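Local coordinates for maltose/maltodextrin-binding protein (Thermus thermophilus, PDB 2GH9) that binds maltotriose and probably other short maltodextrins as a periplasmic solute-binding protein, presumably delivering them to a membrane transporter, at residues 163-168 / 256-261; 157-162 / 197-202. All coordinates share one frame; numbering follows the deposited sequence.

Contact 1: residues 163-168 / 256-261; sequences FKAFGA and PGAKNP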
ATOM      1  N   PHE A 163      -0.373 -10.259 -11.308  1.00 20.15           N
ATOM      2  CA  PHE A 163       0.568 -11.363 -11.100  1.00 21.52           C
ATOM      3  C   PHE A 163      -0.077 -12.526 -10.314  1.00 21.56           C
ATOM      4  O   PHE A 163       0.112 -13.696 -10.660  1.00 21.99           O
ATOM      5  CB  PHE A 163       1.877 -10.879 -10.444  1.00 21.80           C
ATOM      6  CG  PHE A 163       2.856 -10.244 -11.411  1.00 22.14           C
ATOM      7  CD1 PHE A 163       4.023 -10.914 -11.794  1.00 23.84           C
ATOM      8  CD2 PHE A 163       2.637  -8.965 -11.899  1.00 22.40           C
ATOM      9  CE1 PHE A 163       4.946 -10.320 -12.665  1.00 22.34           C
ATOM     10  CE2 PHE A 163       3.553  -8.362 -12.781  1.00 22.06           C
ATOM     11  CZ  PHE A 163       4.721  -9.057 -13.150  1.00 21.88           C
ATOM     12  N   LYS A 164      -0.864 -12.184  -9.296  1.00 21.76           N
ATOM     13  CA  LYS A 164      -1.656 -13.149  -8.526  1.00 22.35           C
ATOM     14  C   LYS A 164      -2.706 -13.872  -9.389  1.00 22.41           C
ATOM     15  O   LYS A 164      -2.777 -15.109  -9.380  1.00 22.82           O
ATOM     16  CB  LYS A 164      -2.312 -12.460  -7.318  1.00 21.96           C
ATOM     17  CG  LYS A 164      -3.063 -13.413  -6.384  1.00 23.08           C
ATOM     18  CD  LYS A 164      -3.266 -12.806  -5.003  1.00 23.80           C
ATOM     19  CE  LYS A 164      -3.840 -13.821  -4.035  1.00 24.78           C
ATOM     20  NZ  LYS A 164      -2.898 -14.927  -3.820  1.00 26.80           N
ATOM     21  N   ALA A 165      -3.483 -13.121 -10.160  1.00 22.48           N
ATOM     22  CA  ALA A 165      -4.429 -13.726 -11.089  1.00 23.62           C
ATOM     23  C   ALA A 165      -3.744 -14.797 -11.984  1.00 24.19           C
ATOM     24  O   ALA A 165      -4.239 -15.918 -12.126  1.00 24.50           O
ATOM     25  CB  ALA A 165      -5.109 -12.658 -11.947  1.00 22.73           C
ATOM     26  N   PHE A 166      -2.591 -14.456 -12.556  1.00 25.18           N
ATOM     27  CA  PHE A 166      -1.894 -15.354 -13.483  1.00 25.37           C
ATOM     28  C   PHE A 166      -1.101 -16.484 -12.813  1.00 26.35           C
ATOM     29  O   PHE A 166      -0.605 -17.374 -13.504  1.00 26.87           O
ATOM     30  CB  PHE A 166      -0.995 -14.564 -14.438  1.00 25.65           C
ATOM     31  CG  PHE A 166      -1.749 -13.842 -15.515  1.00 25.53           C
ATOM     32  CD1 PHE A 166      -2.337 -14.552 -16.568  1.00 24.85           C
ATOM     33  CD2 PHE A 166      -1.863 -12.470 -15.500  1.00 24.00           C
ATOM     34  CE1 PHE A 166      -3.027 -13.905 -17.560  1.00 24.49           C
ATOM     35  CE2 PHE A 166      -2.542 -11.814 -16.503  1.00 26.61           C
ATOM     36  CZ  PHE A 166      -3.138 -12.548 -17.538  1.00 25.38           C
ATOM     37  N   GLY A 167      -0.993 -16.470 -11.482  1.00 26.44           N
ATOM     38  CA  GLY A 167      -0.605 -17.677 -10.732  1.00 26.40           C
ATOM     39  C   GLY A 167       0.371 -17.531  -9.583  1.00 26.40           C
ATOM     40  O   GLY A 167       0.791 -18.535  -9.026  1.00 26.19           O
ATOM     41  N   ALA A 168       0.770 -16.302  -9.251  1.00 26.79           N
ATOM     42  CA  ALA A 168       1.681 -16.048  -8.119  1.00 27.17           C
ATOM     43  C   ALA A 168       0.879 -15.905  -6.831  1.00 27.50           C
ATOM     44  O   ALA A 168       0.118 -14.964  -6.699  1.00 27.38           O
ATOM     45  CB  ALA A 168       2.521 -14.767  -8.372  1.00 27.35           C
ATOM     46  N   PRO A 256      -8.065 -11.288 -18.612  1.00 24.63           N
ATOM     47  CA  PRO A 256      -8.362 -12.398 -19.503  1.00 24.33           C
ATOM     48  C   PRO A 256      -7.151 -13.343 -19.619  1.00 23.86           C
ATOM     49  O   PRO A 256      -6.010 -12.890 -19.723  1.00 23.96           O
ATOM     50  CB  PRO A 256      -8.662 -11.701 -20.831  1.00 24.94           C
ATOM     51  CG  PRO A 256      -7.878 -10.424 -20.765  1.00 25.58           C
ATOM     52  CD  PRO A 256      -7.939 -10.008 -19.332  1.00 24.96           C
ATOM     53  N   GLY A 257      -7.399 -14.650 -19.561  1.00 23.61           N
ATOM     54  CA  GLY A 257      -6.328 -15.655 -19.591  1.00 23.64           C
ATOM     55  C   GLY A 257      -5.780 -16.097 -18.233  1.00 23.64           C
ATOM     56  O   GLY A 257      -5.072 -17.109 -18.155  1.00 24.18           O
ATOM     57  N   ALA A 258      -6.078 -15.335 -17.179  1.00 23.07           N
ATOM     58  CA  ALA A 258      -5.635 -15.648 -15.818  1.00 23.35           C
ATOM     59  C   ALA A 258      -6.462 -16.787 -15.225  1.00 22.95           C
ATOM     60  O   ALA A 258      -7.685 -16.766 -15.262  1.00 22.59           O
ATOM     61  CB  ALA A 258      -5.698 -14.404 -14.920  1.00 22.55           C
ATOM     62  N   LYS A 259      -5.766 -17.785 -14.702  1.00 23.23           N
ATOM     63  CA  LYS A 259      -6.396 -18.963 -14.093  1.00 23.72           C
ATOM     64  C   LYS A 259      -6.991 -18.730 -12.703  1.00 24.03           C
ATOM     65  O   LYS A 259      -7.843 -19.503 -12.260  1.00 23.57           O
ATOM     66  CB  LYS A 259      -5.384 -20.110 -14.010  1.00 23.59           C
ATOM     67  CG  LYS A 259      -4.156 -19.830 -13.142  1.00 24.26           C
ATOM     68  CD  LYS A 259      -3.170 -20.951 -13.217  1.00 24.14           C
ATOM     69  CE  LYS A 259      -2.105 -20.805 -12.142  1.00 27.13           C
ATOM     70  NZ  LYS A 259      -0.976 -21.786 -12.300  1.00 27.26           N
ATOM     71  N   ASN A 260      -6.529 -17.673 -12.023  1.00 24.16           N
ATOM     72  CA  ASN A 260      -6.992 -17.329 -10.680  1.00 23.28           C
ATOM     73  C   ASN A 260      -7.610 -15.940 -10.616  1.00 22.90           C
ATOM     74  O   ASN A 260      -7.303 -15.085 -11.463  1.00 23.12           O
ATOM     75  CB  ASN A 260      -5.836 -17.452  -9.693  1.00 23.86           C
ATOM     76  CG  ASN A 260      -5.358 -18.878  -9.552  1.00 24.87           C
ATOM     77  OD1 ASN A 260      -6.115 -19.817  -9.810  1.00 30.45           O
ATOM     78  ND2 ASN A 260      -4.118 -19.053  -9.150  1.00 27.14           N
ATOM     79  N   PRO A 261      -8.493 -15.704  -9.623  1.00 21.54           N
ATOM     80  CA  PRO A 261      -9.003 -14.344  -9.498  1.00 21.46           C
ATOM     81  C   PRO A 261      -7.941 -13.263  -9.217  1.00 20.38           C
ATOM     82  O   PRO A 261      -6.885 -13.538  -8.638  1.00 20.46           O
ATOM     83  CB  PRO A 261     -10.033 -14.455  -8.356  1.00 21.45           C
ATOM     84  CG  PRO A 261     -10.437 -15.903  -8.374  1.00 21.87           C
ATOM     85  CD  PRO A 261      -9.139 -16.610  -8.645  1.00 21.63           C
TER
HETATM   86  O   HOH W   1      -2.942 -17.984 -15.725  1.00 26.76           O
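A258 lays its methyl over one face of the F166 ring, a CH-pi contact in which CB stands 3.8 Å from the ring centroid and 15° off the ring normal. At the rim of the same ring, near its plane, F166 CZ meets the carbonyl oxygen of P256 at 3.6 Å, while the backbone of G257 reaches CE1 obliquely. F166 has CG opposite its own carbonyl carbon (chi1 -75°), a torsion that brings the end of the ring to the loop although its CB bond points away from it. Elsewhere the ring touches P255, and K194 and F198 of helix 189-204. Beside it the methyls of A165 and A258 are pressed to 3.5 Å, tighter than ordinary van der Waals contact, and the small residue on each side lets backbone approach backbone.

Here helix 156-166 ends in a Schellman motif: A168 N reaches back to F163 O at 3.0 Å, with G167 N adding weak bonds to the same turn. G167 takes a positive phi, at which any CB would be jammed against the preceding carbonyl oxygen, so glycine suits the place. A CB there would also crowd K259 CE, now 3.7 Å from G167 CA. The terminal turn leaves the carbonyl of A165 available to the loop, and N260 N donates to A165 O at 2.9 Å, in the carbonyl plane, with an N-H...O angle of 145°. A water joins the two segments, donating to F166 O and accepting from K259 N at 3.0 Å. P261 brings its carbonyl oxygen to within 3.5 Å of A165 CA, a CA-H...O contact.

Contact 2: residues 157-162 / 197-202; sequences YFNFGF and QFIKDL. With GLC (alpha-D-glucopyranose), chain B; GLC (alpha-D-glucopyranose), chain C.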
ATOM      1  N   TYR A 157       3.961  -2.985  -7.037  1.00 20.79           N
ATOM      2  CA  TYR A 157       2.843  -3.083  -6.060  1.00 20.13           C
ATOM      3  C   TYR A 157       1.439  -2.968  -6.695  1.00 19.17           C
ATOM      4  O   TYR A 157       0.569  -3.793  -6.446  1.00 18.09           O
ATOM      5  CB  TYR A 157       3.024  -1.998  -4.996  1.00 19.91           C
ATOM      6  CG  TYR A 157       1.913  -1.867  -3.976  1.00 19.84           C
ATOM      7  CD1 TYR A 157       1.959  -2.576  -2.804  1.00 18.91           C
ATOM      8  CD2 TYR A 157       0.846  -0.981  -4.182  1.00 19.50           C
ATOM      9  CE1 TYR A 157       0.983  -2.445  -1.847  1.00 20.42           C
ATOM     10  CE2 TYR A 157      -0.149  -0.850  -3.255  1.00 19.89           C
ATOM     11  CZ  TYR A 157      -0.074  -1.584  -2.062  1.00 19.71           C
ATOM     12  OH  TYR A 157      -1.044  -1.488  -1.087  1.00 19.44           O
ATOM     13  N   PHE A 158       1.210  -1.953  -7.520  1.00 19.51           N
ATOM     14  CA  PHE A 158      -0.120  -1.764  -8.143  1.00 19.27           C
ATOM     15  C   PHE A 158      -0.510  -2.929  -9.060  1.00 19.21           C
ATOM     16  O   PHE A 158      -1.685  -3.314  -9.154  1.00 18.99           O
ATOM     17  CB  PHE A 158      -0.143  -0.446  -8.925  1.00 19.63           C
ATOM     18  CG  PHE A 158      -0.406   0.753  -8.078  1.00 19.18           C
ATOM     19  CD1 PHE A 158      -1.652   1.362  -8.099  1.00 18.87           C
ATOM     20  CD2 PHE A 158       0.575   1.277  -7.269  1.00 19.24           C
ATOM     21  CE1 PHE A 158      -1.897   2.466  -7.326  1.00 19.31           C
ATOM     22  CE2 PHE A 158       0.323   2.375  -6.481  1.00 19.25           C
ATOM     23  CZ  PHE A 158      -0.907   2.983  -6.529  1.00 18.26           C
ATOM     24  N   ASN A 159       0.499  -3.502  -9.713  1.00 19.01           N
ATOM     25  CA  ASN A 159       0.326  -4.614 -10.646  1.00 19.08           C
ATOM     26  C   ASN A 159       0.321  -6.013 -10.039  1.00 19.06           C
ATOM     27  O   ASN A 159      -0.008  -6.965 -10.742  1.00 18.14           O
ATOM     28  CB  ASN A 159       1.417  -4.556 -11.723  1.00 19.88           C
ATOM     29  CG  ASN A 159       1.141  -3.504 -12.745  1.00 19.39           C
ATOM     30  OD1 ASN A 159       0.155  -3.594 -13.465  1.00 20.53           O
ATOM     31  ND2 ASN A 159       1.971  -2.479 -12.788  1.00 20.06           N
ATOM     32  N   PHE A 160       0.682  -6.158  -8.759  1.00 18.72           N
ATOM     33  CA  PHE A 160       0.732  -7.482  -8.160  1.00 18.85           C
ATOM     34  C   PHE A 160      -0.552  -8.288  -8.383  1.00 19.41           C
ATOM     35  O   PHE A 160      -0.483  -9.479  -8.657  1.00 20.14           O
ATOM     36  CB  PHE A 160       1.090  -7.473  -6.670  1.00 18.74           C
ATOM     37  CG  PHE A 160       0.944  -8.830  -6.040  1.00 19.52           C
ATOM     38  CD1 PHE A 160       1.825  -9.854  -6.371  1.00 19.32           C
ATOM     39  CD2 PHE A 160      -0.114  -9.112  -5.183  1.00 19.34           C
ATOM     40  CE1 PHE A 160       1.681 -11.110  -5.822  1.00 19.65           C
ATOM     41  CE2 PHE A 160      -0.268 -10.384  -4.652  1.00 20.18           C
ATOM     42  CZ  PHE A 160       0.634 -11.382  -4.975  1.00 19.94           C
ATOM     43  N   GLY A 161      -1.721  -7.650  -8.293  1.00 18.83           N
ATOM     44  CA  GLY A 161      -2.982  -8.360  -8.457  1.00 19.53           C
ATOM     45  C   GLY A 161      -3.111  -9.120  -9.762  1.00 19.65           C
ATOM     46  O   GLY A 161      -3.705 -10.194  -9.808  1.00 20.13           O
ATOM     47  N   PHE A 162      -2.548  -8.560 -10.815  1.00 19.33           N
ATOM     48  CA  PHE A 162      -2.465  -9.254 -12.102  1.00 20.07           C
ATOM     49  C   PHE A 162      -1.470 -10.434 -12.025  1.00 20.16           C
ATOM     50  O   PHE A 162      -1.715 -11.494 -12.585  1.00 19.27           O
ATOM     51  CB  PHE A 162      -2.058  -8.278 -13.210  1.00 19.25           C
ATOM     52  CG  PHE A 162      -2.920  -7.060 -13.286  1.00 19.20           C
ATOM     53  CD1 PHE A 162      -4.295  -7.158 -13.155  1.00 19.43           C
ATOM     54  CD2 PHE A 162      -2.352  -5.804 -13.522  1.00 18.98           C
ATOM     55  CE1 PHE A 162      -5.106  -6.028 -13.216  1.00 19.88           C
ATOM     56  CE2 PHE A 162      -3.142  -4.682 -13.598  1.00 19.26           C
ATOM     57  CZ  PHE A 162      -4.530  -4.784 -13.433  1.00 18.38           C
ATOM     58  N   GLN A 197       2.610  -9.362 -20.323  1.00 26.41           N
ATOM     59  CA  GLN A 197       1.854  -9.236 -21.594  1.00 26.33           C
ATOM     60  C   GLN A 197       0.474  -8.570 -21.414  1.00 25.87           C
ATOM     61  O   GLN A 197       0.089  -7.679 -22.176  1.00 25.98           O
ATOM     62  CB  GLN A 197       1.688 -10.612 -22.240  1.00 26.92           C
ATOM     63  CG  GLN A 197       1.222 -10.562 -23.703  1.00 28.08           C
ATOM     64  CD  GLN A 197       2.122  -9.689 -24.589  1.00 29.77           C
ATOM     65  OE1 GLN A 197       3.311  -9.957 -24.738  1.00 32.84           O
ATOM     66  NE2 GLN A 197       1.560  -8.637 -25.145  1.00 30.23           N
ATOM     67  N   PHE A 198      -0.271  -8.982 -20.393  1.00 25.61           N
ATOM     68  CA  PHE A 198      -1.531  -8.301 -20.075  1.00 25.23           C
ATOM     69  C   PHE A 198      -1.317  -6.806 -19.775  1.00 25.29           C
ATOM     70  O   PHE A 198      -2.089  -5.942 -20.253  1.00 24.39           O
ATOM     71  CB  PHE A 198      -2.249  -8.970 -18.897  1.00 24.83           C
ATOM     72  CG  PHE A 198      -3.392  -8.161 -18.377  1.00 24.21           C
ATOM     73  CD1 PHE A 198      -4.526  -8.006 -19.139  1.00 22.33           C
ATOM     74  CD2 PHE A 198      -3.316  -7.514 -17.154  1.00 23.04           C
ATOM     75  CE1 PHE A 198      -5.571  -7.222 -18.705  1.00 21.90           C
ATOM     76  CE2 PHE A 198      -4.360  -6.722 -16.713  1.00 21.98           C
ATOM     77  CZ  PHE A 198      -5.494  -6.587 -17.481  1.00 23.50           C
ATOM     78  N   ILE A 199      -0.281  -6.502 -18.980  1.00 25.63           N
ATOM     79  CA  ILE A 199       0.044  -5.110 -18.686  1.00 26.03           C
ATOM     80  C   ILE A 199       0.417  -4.369 -19.979  1.00 26.62           C
ATOM     81  O   ILE A 199      -0.097  -3.286 -20.225  1.00 26.51           O
ATOM     82  CB  ILE A 199       1.116  -4.940 -17.582  1.00 25.89           C
ATOM     83  CG1 ILE A 199       0.606  -5.505 -16.249  1.00 25.40           C
ATOM     84  CG2 ILE A 199       1.490  -3.449 -17.432  1.00 24.92           C
ATOM     85  CD1 ILE A 199       1.695  -5.918 -15.254  1.00 25.61           C
ATOM     86  N   LYS A 200       1.257  -4.964 -20.819  1.00 27.26           N
ATOM     87  CA  LYS A 200       1.494  -4.386 -22.165  1.00 28.94           C
ATOM     88  C   LYS A 200       0.206  -4.126 -22.939  1.00 28.73           C
ATOM     89  O   LYS A 200       0.015  -3.043 -23.505  1.00 28.78           O
ATOM     90  CB  LYS A 200       2.408  -5.270 -23.003  1.00 28.91           C
ATOM     91  CG  LYS A 200       3.841  -5.128 -22.656  1.00 31.47           C
ATOM     92  CD  LYS A 200       4.737  -6.101 -23.462  1.00 31.57           C
ATOM     93  CE  LYS A 200       4.908  -5.690 -24.928  1.00 34.43           C
ATOM     94  NZ  LYS A 200       5.789  -6.699 -25.620  1.00 34.63           N
ATOM     95  N   ASP A 201      -0.685  -5.116 -22.928  1.00 29.39           N
ATOM     96  CA  ASP A 201      -1.937  -5.047 -23.669  1.00 28.92           C
ATOM     97  C   ASP A 201      -2.803  -3.902 -23.206  1.00 29.03           C
ATOM     98  O   ASP A 201      -3.576  -3.374 -23.989  1.00 27.99           O
ATOM     99  CB  ASP A 201      -2.740  -6.360 -23.566  1.00 29.40           C
ATOM    100  CG  ASP A 201      -2.080  -7.531 -24.283  1.00 30.64           C
ATOM    101  OD1 ASP A 201      -1.110  -7.333 -25.049  1.00 30.37           O
ATOM    102  OD2 ASP A 201      -2.542  -8.678 -24.073  1.00 31.87           O
ATOM    103  N   LEU A 202      -2.707  -3.542 -21.921  1.00 29.24           N
ATOM    104  CA  LEU A 202      -3.449  -2.403 -21.374  1.00 29.26           C
ATOM    105  C   LEU A 202      -3.083  -1.114 -22.132  1.00 29.18           C
ATOM    106  O   LEU A 202      -3.863  -0.177 -22.190  1.00 28.65           O
ATOM    107  CB  LEU A 202      -3.187  -2.243 -19.848  1.00 28.79           C
ATOM    108  CG  LEU A 202      -3.884  -3.240 -18.891  1.00 27.65           C
ATOM    109  CD1 LEU A 202      -3.487  -3.032 -17.425  1.00 25.78           C
ATOM    110  CD2 LEU A 202      -5.396  -3.147 -19.011  1.00 25.73           C
TER
HETATM  111  C1  GLC B   2       0.882   3.235  -1.459  1.00 15.32           C
HETATM  112  C2  GLC B   2       0.940   2.135  -0.415  1.00 15.94           C
HETATM  113  C3  GLC B   2       2.386   1.599  -0.317  1.00 16.40           C
HETATM  114  C4  GLC B   2       2.967   1.202  -1.665  1.00 18.11           C
HETATM  115  C5  GLC B   2       2.781   2.334  -2.672  1.00 17.70           C
HETATM  116  C6  GLC B   2       3.211   1.893  -4.077  1.00 18.26           C
HETATM  117  O2  GLC B   2       0.552   2.656   0.858  1.00 16.86           O
HETATM  118  O3  GLC B   2       2.440   0.509   0.578  1.00 16.48           O
HETATM  119  O4  GLC B   2       4.367   0.888  -1.522  1.00 19.54           O
HETATM  120  O5  GLC B   2       1.399   2.761  -2.709  1.00 14.21           O
HETATM  121  O6  GLC B   2       3.641   2.995  -4.880  1.00 19.26           O
HETATM  122  C1  GLC C   3       4.665  -0.486  -1.751  1.00 21.41           C
HETATM  123  C2  GLC C   3       5.659  -0.877  -0.674  1.00 23.81           C
HETATM  124  C3  GLC C   3       6.973  -0.139  -0.872  1.00 20.91           C
HETATM  125  C4  GLC C   3       7.470  -0.372  -2.293  1.00 22.87           C
HETATM  126  C5  GLC C   3       6.417   0.002  -3.348  1.00 21.20           C
HETATM  127  C6  GLC C   3       6.839  -0.344  -4.784  1.00 22.18           C
HETATM  128  O2  GLC C   3       5.122  -0.591   0.632  1.00 23.79           O
HETATM  129  O3  GLC C   3       7.937  -0.604   0.068  1.00 20.11           O
HETATM  130  O4  GLC C   3       8.659   0.397  -2.469  1.00 22.90           O
HETATM  131  O5  GLC C   3       5.201  -0.699  -3.073  1.00 20.90           O
HETATM  132  O6  GLC C   3       6.059   0.434  -5.700  1.00 25.43           O
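F162 receives the edge of F198 on one ring face, in a T-shaped pair whose centroids are 4.8 Å apart and whose planes stand at 73°. The leading atom is F198 CE2, which sits over the centre of the F162 ring and 3.6 Å from F162 CD1. F198 reaches it with CG anti to the backbone N (chi1 169°). Two flat rings suit this place, since a C-H edge set against a pi face fills the space between two helices that stand well apart. I199 packs next to them, its CG1 4.0 Å from F162 CD2, and its branched chain also meets N159: I199 CD1 lies 3.3 Å from N159 OD1. That buried amide has its polar needs met elsewhere, OD1 by Y151 and ND2 by the backbone oxygens of I153 and D155.

These contacts pack helix 156-166 against helix 189-204 in one lobe of the periplasmic binding protein fold, the segment axes approaching to 10.9 Å at 113°. The N-terminal end of helix 156-166 faces the sugar site. There Y157 lays a ring face against the glucose of chain B, with C4 of that sugar over the ring centre, and Y157 CB comes within 3.2 Å of O5 of the chain C glucose. With an alanine in place of Y157 the ring is gone, and the chain B glucose would probably sit less firmly, with a gap where its C4 side now packs. F158 meets the same sugar in another way, edge-on, its CE2 3.7 Å from O6 of the chain B glucose.

In the fold
From the N terminus, the chain enters helix 156-166; the helix and the turn that ends it supply a segment to each contact, 157-162 to contact 2, then 163-168 to contact 1. It next passes through the strands 172-175 and 179-181 into helix 189-204, where residues 197-202 close the shorter loop, contact 2. Contact 1 closes later, when the loop between strands 247-250 and 265-273 returns to the end of helix 156-166. The two closures therefore cross rather than nest. Their centres lie about 10 Å apart, and they touch directly, F198 packing against both F166 and P256. Together they tie helix 156-166 to a neighbouring helix and to a surface loop.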